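Local coordinates for putative alpha-L-fucosidase (Bacteroides thetaiotaomicron, PDB 4H41), which is a putative alpha-L-fucosidase of TIM-barrel fold and probably takes part in the breakdown of host glycans, at residues S86-K91 with N139-D144; S123-D128 with L132-E137. All blocks are in the same frame, centred on the assembly; numbering follows the deposited sequence.

Interaction 1: residues S86-K91 with N139-D144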
loop_
_atom_site.group_PDB
_atom_site.type_symbol
_atom_site.label_atom_id
_atom_site.label_comp_id
_atom_site.label_asym_id
_atom_site.label_seq_id
_atom_site.Cartn_x
_atom_site.Cartn_y
_atom_site.Cartn_z
ATOM N N SER B 86 -30.160 0.364 12.276
ATOM C CA SER B 86 -31.124 1.426 11.994
ATOM C C SER B 86 -32.442 0.894 11.459
ATOM O O SER B 86 -32.471 0.456 10.316
ATOM C CB SER B 86 -30.541 2.384 10.953
ATOM O OG SER B 86 -31.522 3.238 10.384
ATOM N N PRO B 87 -33.581 1.016 12.182
ATOM C CA PRO B 87 -34.852 0.567 11.597
ATOM C C PRO B 87 -35.149 1.276 10.271
ATOM O O PRO B 87 -35.572 0.641 9.321
ATOM C CB PRO B 87 -35.896 0.923 12.679
ATOM C CG PRO B 87 -35.123 0.978 13.925
ATOM C CD PRO B 87 -33.767 1.484 13.567
ATOM N N TYR B 88 -34.830 2.568 10.167
ATOM C CA TYR B 88 -35.085 3.319 8.936
ATOM C C TYR B 88 -34.226 2.833 7.768
ATOM O O TYR B 88 -34.768 2.558 6.701
ATOM C CB TYR B 88 -34.861 4.823 9.170
ATOM C CG TYR B 88 -34.950 5.650 7.906
ATOM C CD1 TYR B 88 -36.175 5.956 7.340
ATOM C CD2 TYR B 88 -33.805 6.127 7.280
ATOM C CE1 TYR B 88 -36.264 6.728 6.184
ATOM C CE2 TYR B 88 -33.878 6.865 6.105
ATOM C CZ TYR B 88 -35.111 7.179 5.568
ATOM O OH TYR B 88 -35.211 7.949 4.433
ATOM N N LEU B 89 -32.892 2.756 7.946
ATOM C CA LEU B 89 -32.006 2.358 6.855
ATOM C C LEU B 89 -32.234 0.897 6.459
ATOM O O LEU B 89 -32.174 0.579 5.280
ATOM C CB LEU B 89 -30.541 2.596 7.218
ATOM C CG LEU B 89 -30.129 4.068 7.445
ATOM C CD1 LEU B 89 -28.714 4.165 7.941
ATOM C CD2 LEU B 89 -30.296 4.912 6.169
ATOM N N LEU B 90 -32.601 0.038 7.411
ATOM C CA LEU B 90 -32.923 -1.352 7.083
ATOM C C LEU B 90 -34.174 -1.418 6.196
ATOM O O LEU B 90 -34.208 -2.201 5.242
ATOM C CB LEU B 90 -33.126 -2.178 8.353
ATOM C CG LEU B 90 -31.836 -2.504 9.102
ATOM C CD1 LEU B 90 -32.153 -2.983 10.522
ATOM C CD2 LEU B 90 -30.999 -3.554 8.343
ATOM N N LYS B 91 -35.176 -0.567 6.456
ATOM C CA LYS B 91 -36.381 -0.513 5.615
ATOM C C LYS B 91 -36.063 -0.001 4.213
ATOM O O LYS B 91 -36.733 -0.396 3.268
ATOM C CB LYS B 91 -37.481 0.364 6.232
ATOM C CG LYS B 91 -38.158 -0.259 7.433
ATOM C CD LYS B 91 -39.181 0.700 8.103
ATOM C CE LYS B 91 -38.848 0.981 9.557
ATOM N NZ LYS B 91 -39.937 1.695 10.273
ATOM N N ASN B 139 -31.250 11.905 6.903
ATOM C CA ASN B 139 -30.782 12.311 8.216
ATOM C C ASN B 139 -31.932 12.788 9.096
ATOM O O ASN B 139 -31.794 12.661 10.300
ATOM C CB ASN B 139 -29.685 13.322 8.157
ATOM C CG ASN B 139 -28.374 12.645 7.937
ATOM O OD1 ASN B 139 -27.909 11.843 8.789
ATOM N ND2 ASN B 139 -27.803 12.829 6.767
ATOM N N LYS B 140 -33.084 13.233 8.540
ATOM C CA LYS B 140 -34.229 13.547 9.394
ATOM C C LYS B 140 -34.653 12.326 10.207
ATOM O O LYS B 140 -34.977 12.460 11.389
ATOM C CB LYS B 140 -35.431 14.067 8.596
ATOM C CG LYS B 140 -35.168 15.355 7.861
ATOM C CD LYS B 140 -36.451 16.029 7.469
ATOM C CE LYS B 140 -36.154 17.175 6.540
ATOM N NZ LYS B 140 -37.309 18.086 6.343
ATOM N N TYR B 141 -34.637 11.148 9.590
ATOM C CA TYR B 141 -35.019 9.902 10.256
ATOM C C TYR B 141 -33.904 9.384 11.131
ATOM O O TYR B 141 -34.175 8.917 12.228
ATOM C CB TYR B 141 -35.392 8.833 9.231
ATOM C CG TYR B 141 -36.614 9.210 8.442
ATOM C CD1 TYR B 141 -37.891 8.915 8.913
ATOM C CD2 TYR B 141 -36.506 9.920 7.257
ATOM C CE1 TYR B 141 -39.027 9.270 8.192
ATOM C CE2 TYR B 141 -37.631 10.300 6.536
ATOM C CZ TYR B 141 -38.895 9.979 7.010
ATOM O OH TYR B 141 -40.006 10.359 6.296
ATOM N N VAL B 142 -32.648 9.463 10.655
ATOM C CA VAL B 142 -31.488 8.983 11.409
ATOM C C VAL B 142 -31.331 9.765 12.702
ATOM O O VAL B 142 -31.173 9.152 13.762
ATOM C CB VAL B 142 -30.198 9.015 10.554
ATOM C CG1 VAL B 142 -28.936 8.824 11.412
ATOM C CG2 VAL B 142 -30.253 7.958 9.436
ATOM N N ILE B 143 -31.309 11.100 12.621
ATOM C CA ILE B 143 -31.200 11.929 13.818
ATOM C C ILE B 143 -32.302 11.564 14.827
ATOM O O ILE B 143 -31.996 11.372 15.993
ATOM C CB ILE B 143 -31.226 13.435 13.452
ATOM C CG1 ILE B 143 -29.953 13.810 12.635
ATOM C CG2 ILE B 143 -31.334 14.335 14.719
ATOM C CD1 ILE B 143 -30.092 15.158 11.801
ATOM N N ASP B 144 -33.549 11.457 14.385
ATOM C CA ASP B 144 -34.689 11.149 15.269
ATOM C C ASP B 144 -34.505 9.798 15.995
ATOM O O ASP B 144 -34.578 9.744 17.220
ATOM C CB ASP B 144 -35.985 11.131 14.478
ATOM C CG ASP B 144 -37.166 10.579 15.280
ATOM O OD1 ASP B 144 -37.518 11.196 16.320
ATOM O OD2 ASP B 144 -37.670 9.467 14.921
#
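Tyr88 and Tyr141 mark the closest backbone approach of segments 86-91 and 139-144, with their CA atoms 6.7 Å apart. Both side chains start toward the opposite segment. Their rings form an offset stack, with planes only 3° apart and centroids separated by 4.3 Å. The offset is large enough to bring the CB of Tyr141 over the centre of the Tyr88 ring. This is a CH-pi contact, with CB 3.5 Å from the ring centroid. Tyr88 CE1 in turn lies over one face of the Tyr141 ring, 3.4 Å from its CG. The first torsion of Tyr88 sets CG opposite the backbone N (chi1 173°), which carries its ring across to Tyr141. The far end of Tyr88 is polar, and its OH hydrogen-bonds to Asp138 OD1. An alanine in place of Tyr88 would probably leave one face of the Tyr141 ring without its stacking partner and Asp138 without this bond. Beside the stack, Leu89 CD1 meets Val142 CG2 in a looser apolar contact of 4.4 Å. Ser86 is the N-cap of the short helix. Its OG accepts a nearly straight bond from Leu89 N at 2.8 Å. Glu145, one turn beyond Tyr141, adds to this start: it hydrogen-bonds to Ser86 OG and Tyr88 N. The contact therefore ties the short helix 87-91, which lies between strands 70-73 and 115-119 in the chain, to barrel helix 136-151. Leu89 also touches Met82 of strand 81-82. On another side of helix 136-151, Asn139 and Ile143 pack against helix 173-187.

Interaction 2: residues S123-D128 with L132-E137. With NA (sodium ion), chain Q.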
loop_
_atom_site.group_PDB
_atom_site.type_symbol
_atom_site.label_atom_id
_atom_site.label_comp_id
_atom_site.label_asym_id
_atom_site.label_seq_id
_atom_site.Cartn_x
_atom_site.Cartn_y
_atom_site.Cartn_z
ATOM N N SER B 123 -25.592 9.332 2.240
ATOM C CA SER B 123 -26.331 8.462 1.304
ATOM C C SER B 123 -25.637 8.185 -0.013
ATOM O O SER B 123 -26.100 7.302 -0.732
ATOM C CB SER B 123 -27.702 9.058 0.972
ATOM O OG SER B 123 -27.604 10.123 0.034
ATOM N N GLY B 124 -24.643 8.973 -0.372
ATOM C CA GLY B 124 -23.968 8.884 -1.659
ATOM C C GLY B 124 -24.565 9.806 -2.713
ATOM O O GLY B 124 -23.917 10.081 -3.718
ATOM N N ARG B 125 -25.781 10.339 -2.488
ATOM C CA ARG B 125 -26.487 11.192 -3.455
ATOM C C ARG B 125 -25.761 12.512 -3.689
ATOM O O ARG B 125 -25.664 12.960 -4.829
ATOM C CB ARG B 125 -27.921 11.486 -2.988
ATOM C CG ARG B 125 -28.817 10.263 -3.067
ATOM C CD ARG B 125 -30.257 10.596 -2.676
ATOM N NE ARG B 125 -30.990 9.371 -2.337
ATOM C CZ ARG B 125 -31.200 8.881 -1.116
ATOM N NH1 ARG B 125 -30.784 9.542 -0.047
ATOM N NH2 ARG B 125 -31.867 7.742 -0.954
ATOM N N TYR B 126 -25.238 13.130 -2.625
ATOM C CA TYR B 126 -24.452 14.340 -2.786
ATOM C C TYR B 126 -23.182 14.031 -3.616
ATOM O O TYR B 126 -22.875 14.750 -4.571
ATOM C CB TYR B 126 -24.079 14.942 -1.417
ATOM C CG TYR B 126 -22.823 15.783 -1.453
ATOM C CD1 TYR B 126 -22.762 16.954 -2.197
ATOM C CD2 TYR B 126 -21.704 15.427 -0.718
ATOM C CE1 TYR B 126 -21.609 17.738 -2.225
ATOM C CE2 TYR B 126 -20.544 16.201 -0.742
ATOM C CZ TYR B 126 -20.512 17.376 -1.473
ATOM O OH TYR B 126 -19.385 18.171 -1.533
ATOM N N TRP B 127 -22.468 12.961 -3.279
ATOM C CA TRP B 127 -21.248 12.616 -4.047
ATOM C C TRP B 127 -21.565 12.366 -5.538
ATOM O O TRP B 127 -20.774 12.728 -6.395
ATOM C CB TRP B 127 -20.553 11.397 -3.455
ATOM C CG TRP B 127 -19.983 11.658 -2.095
ATOM C CD1 TRP B 127 -20.328 11.040 -0.931
ATOM C CD2 TRP B 127 -19.015 12.657 -1.750
ATOM N NE1 TRP B 127 -19.618 11.566 0.115
ATOM C CE2 TRP B 127 -18.822 12.584 -0.351
ATOM C CE3 TRP B 127 -18.263 13.598 -2.491
ATOM C CZ2 TRP B 127 -17.932 13.427 0.328
ATOM C CZ3 TRP B 127 -17.356 14.418 -1.809
ATOM C CH2 TRP B 127 -17.150 14.277 -0.431
ATOM N N ASP B 128 -22.722 11.795 -5.834
ATOM C CA ASP B 128 -23.117 11.510 -7.210
ATOM C C ASP B 128 -23.669 12.722 -7.979
ATOM O O ASP B 128 -23.760 12.642 -9.198
ATOM C CB ASP B 128 -24.167 10.390 -7.226
ATOM C CG ASP B 128 -23.617 9.055 -6.762
ATOM O OD1 ASP B 128 -22.380 8.927 -6.662
ATOM O OD2 ASP B 128 -24.425 8.172 -6.400
ATOM N N LEU B 132 -25.662 19.079 -2.032
ATOM C CA LEU B 132 -25.658 18.560 -0.654
ATOM C C LEU B 132 -27.042 18.471 -0.036
ATOM O O LEU B 132 -27.209 17.718 0.922
ATOM C CB LEU B 132 -24.751 19.423 0.240
ATOM C CG LEU B 132 -24.387 18.868 1.625
ATOM C CD1 LEU B 132 -23.847 17.472 1.569
ATOM C CD2 LEU B 132 -23.373 19.764 2.305
ATOM N N SER B 133 -28.040 19.168 -0.597
ATOM C CA SER B 133 -29.393 19.161 -0.031
ATOM C C SER B 133 -30.024 17.759 -0.112
ATOM O O SER B 133 -30.956 17.506 0.648
ATOM C CB SER B 133 -30.265 20.238 -0.685
ATOM O OG SER B 133 -30.598 19.918 -2.020
ATOM N N TRP B 134 -29.502 16.821 -0.972
ATOM C CA TRP B 134 -29.988 15.437 -1.018
ATOM C C TRP B 134 -29.759 14.686 0.293
ATOM O O TRP B 134 -30.437 13.693 0.541
ATOM C CB TRP B 134 -29.290 14.625 -2.124
ATOM C CG TRP B 134 -29.709 14.969 -3.506
ATOM C CD1 TRP B 134 -28.943 15.530 -4.478
ATOM C CD2 TRP B 134 -30.971 14.668 -4.114
ATOM N NE1 TRP B 134 -29.678 15.697 -5.627
ATOM C CE2 TRP B 134 -30.927 15.169 -5.434
ATOM C CE3 TRP B 134 -32.142 14.044 -3.661
ATOM C CZ2 TRP B 134 -32.004 15.045 -6.316
ATOM C CZ3 TRP B 134 -33.220 13.933 -4.534
ATOM C CH2 TRP B 134 -33.175 14.506 -5.814
ATOM N N GLU B 135 -28.800 15.128 1.127
ATOM C CA GLU B 135 -28.484 14.419 2.366
ATOM C C GLU B 135 -29.429 14.738 3.518
ATOM O O GLU B 135 -29.393 14.068 4.554
ATOM C CB GLU B 135 -27.043 14.738 2.755
ATOM C CG GLU B 135 -26.012 14.287 1.712
ATOM C CD GLU B 135 -26.084 12.803 1.399
ATOM O OE1 GLU B 135 -26.467 12.030 2.304
ATOM O OE2 GLU B 135 -25.920 12.431 0.218
ATOM N N ILE B 136 -30.274 15.742 3.360
ATOM C CA ILE B 136 -31.153 16.155 4.449
ATOM C C ILE B 136 -32.178 15.080 4.819
ATOM O O ILE B 136 -32.332 14.790 6.005
ATOM C CB ILE B 136 -31.894 17.467 4.092
ATOM C CG1 ILE B 136 -30.907 18.640 3.817
ATOM C CG2 ILE B 136 -32.856 17.850 5.241
ATOM C CD1 ILE B 136 -31.550 19.788 3.131
ATOM N N GLU B 137 -32.917 14.536 3.834
ATOM C CA GLU B 137 -34.064 13.675 4.122
ATOM C C GLU B 137 -33.750 12.444 4.960
ATOM O O GLU B 137 -34.436 12.240 5.965
ATOM C CB GLU B 137 -34.780 13.247 2.849
ATOM C CG GLU B 137 -36.127 12.595 3.128
ATOM C CD GLU B 137 -37.116 12.663 1.984
ATOM O OE1 GLU B 137 -36.678 12.579 0.813
ATOM O OE2 GLU B 137 -38.332 12.790 2.259
HETATM NA NA NA Q . -32.751 20.991 -2.418
HETATM O O HOH W 1 -23.354 11.796 -0.629
#
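Glu135 holds the start of helix 125-129 through both carboxylate oxygens. OE1 accepts from Ser123 N at 2.8 Å in a nearly straight bond, the donor lying 31° out of the carboxylate plane. OE2 accepts from Ser123 OG at 2.9 Å. It also accepts from Tyr126 N at 3.0 Å, through its anti lone pair. Ser123 thus meets the syn side of both oxygens, while the helix backbone approaches OE2 from the other direction. Water 1 is a further donor to OE2 and accepts from Trp127 N. Tyr126 N and Trp127 N are thus both joined to OE2, the first directly and the second through water. The Glu135 chain bends at its second torsion (chi2 -57°), which folds the carboxylate back toward this turn. Gly124 is the N-cap residue. At its positive phi of 93°, a side chain would be pressed against the carbonyl O of Ser123.

Apolar contacts flank the carboxylate. Leu132 CD1 lies over one face of the Tyr126 ring, 3.9 Å from its centroid, in a CH-pi contact. Arg125 CB packs against Trp134 CB at 3.5 Å, and the two side chains cross at about a right angle. The guanidinium of Arg125 goes on to a salt bridge with Asp138. The CB of Ser133 points away from segment 123-128, and its OG binds the sodium ion at 2.4 Å.

Segment 123-128 runs into helix 125-129 and segment 132-137 leads into helix 136-151; both follow barrel strand 115-119 in the chain. Tyr126 OH hydrogen-bonds to Glu165 O, beyond strand 157-162, and Leu132 packs on helix 173-187.

Overall arrangement
Interactions 1 and 2 have centres about 15 Å apart and share helix 136-151. Asp138 lies between their adjoining segments and serves both: OD1 bonds to Tyr88 of interaction 1 and OD2 to Arg125 of interaction 2. Asn139 ND2 also bonds to Glu135 O, joining the second segments of the two contacts. Both contacts lie on the same side of the chain's centre, their own centres about 23 Å and 19 Å from it. Interaction 2 contributes Ser133, Trp134 and Ile136 to a pocket holding the polyether PG6, probably from the crystallisation liquor. The side chain of Trp134 is about 4 Å from the bound PG6.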